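Side-chain contact in RNA polymerase sigma-H factor (PDB 3MZY), which probably acts as a sigma-70 family initiation factor that directs RNA polymerase to specific promoter sites and is then released: residues 16-21 and 27-32. Sequence-based numbering, arbitrary orientation.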
# COMPACT_ATOMS: atom_id res chain seq x y z
N LEU A 16 2.13 2.24 -2.77
CA LEU A 16 2.28 2.53 -4.18
C LEU A 16 3.75 2.62 -4.58
O LEU A 16 4.13 2.23 -5.69
CB LEU A 16 1.58 3.85 -4.50
CG LEU A 16 0.26 3.88 -5.28
CD1 LEU A 16 -0.56 2.60 -5.11
CD2 LEU A 16 -0.55 5.10 -4.85
N LYS A 17 4.56 3.15 -3.67
CA LYS A 17 6.01 3.20 -3.82
C LYS A 17 6.58 1.80 -3.77
O LYS A 17 7.38 1.42 -4.62
CB LYS A 17 6.65 4.06 -2.72
CG LYS A 17 6.71 5.55 -3.05
CD LYS A 17 7.63 6.29 -2.09
CE LYS A 17 7.42 7.78 -2.17
NZ LYS A 17 8.44 8.50 -1.37
N ALA A 18 6.16 1.03 -2.76
CA ALA A 18 6.55 -0.36 -2.62
C ALA A 18 6.37 -1.10 -3.94
O ALA A 18 7.29 -1.76 -4.43
CB ALA A 18 5.74 -1.03 -1.52
N ILE A 19 5.17 -0.97 -4.52
CA ILE A 19 4.79 -1.65 -5.74
C ILE A 19 5.62 -1.20 -6.95
O ILE A 19 6.04 -2.03 -7.75
CB ILE A 19 3.28 -1.41 -6.04
CG1 ILE A 19 2.41 -2.00 -4.93
CG2 ILE A 19 2.88 -1.98 -7.43
CD1 ILE A 19 0.97 -1.48 -4.94
N LYS A 20 5.83 0.11 -7.07
CA LYS A 20 6.53 0.69 -8.21
C LYS A 20 8.02 0.35 -8.21
O LYS A 20 8.64 0.26 -9.27
CB LYS A 20 6.33 2.20 -8.25
N PHE A 21 8.59 0.15 -7.02
CA PHE A 21 10.05 0.05 -6.85
C PHE A 21 10.59 -1.33 -6.43
O PHE A 21 11.80 -1.48 -6.24
CB PHE A 21 10.55 1.14 -5.90
CG PHE A 21 10.62 2.51 -6.53
CD1 PHE A 21 11.76 2.91 -7.23
CD2 PHE A 21 9.55 3.40 -6.43
CE1 PHE A 21 11.84 4.18 -7.81
CE2 PHE A 21 9.61 4.67 -7.01
CZ PHE A 21 10.75 5.06 -7.70
N SER A 27 14.33 -8.93 -1.46
CA SER A 27 13.55 -9.47 -0.32
C SER A 27 12.13 -9.86 -0.74
O SER A 27 11.75 -9.69 -1.90
CB SER A 27 13.46 -8.45 0.82
OG SER A 27 12.46 -7.48 0.55
N SER A 28 11.36 -10.38 0.22
CA SER A 28 9.94 -10.67 0.01
C SER A 28 9.18 -9.35 -0.14
O SER A 28 9.60 -8.31 0.39
CB SER A 28 9.38 -11.48 1.18
OG SER A 28 8.88 -10.65 2.22
N PHE A 29 8.07 -9.38 -0.86
CA PHE A 29 7.35 -8.15 -1.09
C PHE A 29 6.73 -7.64 0.21
O PHE A 29 6.76 -6.44 0.48
CB PHE A 29 6.31 -8.25 -2.22
CG PHE A 29 5.46 -7.01 -2.34
CD1 PHE A 29 6.03 -5.81 -2.76
CD2 PHE A 29 4.14 -7.02 -1.94
CE1 PHE A 29 5.27 -4.64 -2.82
CE2 PHE A 29 3.37 -5.84 -1.99
CZ PHE A 29 3.94 -4.65 -2.43
N SER A 30 6.19 -8.55 1.00
CA SER A 30 5.58 -8.22 2.30
C SER A 30 6.48 -7.35 3.16
O SER A 30 6.02 -6.35 3.71
CB SER A 30 5.20 -9.49 3.07
OG SER A 30 3.93 -9.98 2.66
N SER A 31 7.75 -7.71 3.26
CA SER A 31 8.66 -6.91 4.08
C SER A 31 9.06 -5.61 3.39
O SER A 31 9.32 -4.60 4.04
CB SER A 31 9.88 -7.71 4.52
OG SER A 31 10.41 -8.46 3.45
N PHE A 32 9.09 -5.61 2.06
CA PHE A 32 9.42 -4.37 1.36
C PHE A 32 8.28 -3.36 1.53
O PHE A 32 8.52 -2.17 1.77
CB PHE A 32 9.79 -4.59 -0.13
CG PHE A 32 10.24 -3.33 -0.84
CD1 PHE A 32 11.44 -2.69 -0.48
CD2 PHE A 32 9.46 -2.76 -1.86
CE1 PHE A 32 11.86 -1.51 -1.12
CE2 PHE A 32 9.87 -1.58 -2.51
CZ PHE A 32 11.08 -0.96 -2.14
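Phe29 and Phe32, one helical turn apart, close on Ala18 in the helix-loop-helix where a short loop joins helix 8-21 to helix 29-50, within sigma-70 region 2. The contact is mainly apolar; no hydrogen bond joins the two segments. The Ala18 methyl touches both rings, its CB 3.9 Å from Phe29 CE1 and 4.1 Å from Phe32 CD2. Both phenylalanines hold CG anti to the backbone N (chi1 173° and -175°), which sends the two rings out together to the first helix. Beyond Ala18, the Phe29 ring runs on to Ile19, whose CG1 stands 4.0 Å from Phe29 CZ. The Ile19 side chain crosses that of Phe29 at a slant. Outside the segments, Tyr22 packs edge-to-face with Phe29, while Ile145 and Arg149 of helix 138-159 also touch it. Phe32 lies nearer the surface, and its CZ comes within 4.3 Å of Phe21 CB. A polar cluster marks the start of helix 29-50, where Ser30 OG bonds Asp142 outside the segments. Ser28 occupies the N-cap position and its OG shares a 2.9 Å hydrogen bond with Ser31 OG. The carbonyl oxygen of Ser28 accepts two bonds from opposite faces of the carbonyl plane, one from Phe32 N and one from Ser27 OG, the hydroxyl tilted 31° from that plane. Across the contact, the closest approach sets a carbonyl oxygen against an aromatic edge: Ala18 O lies in the plane of the Phe32 ring, 3.2 Å from CE2.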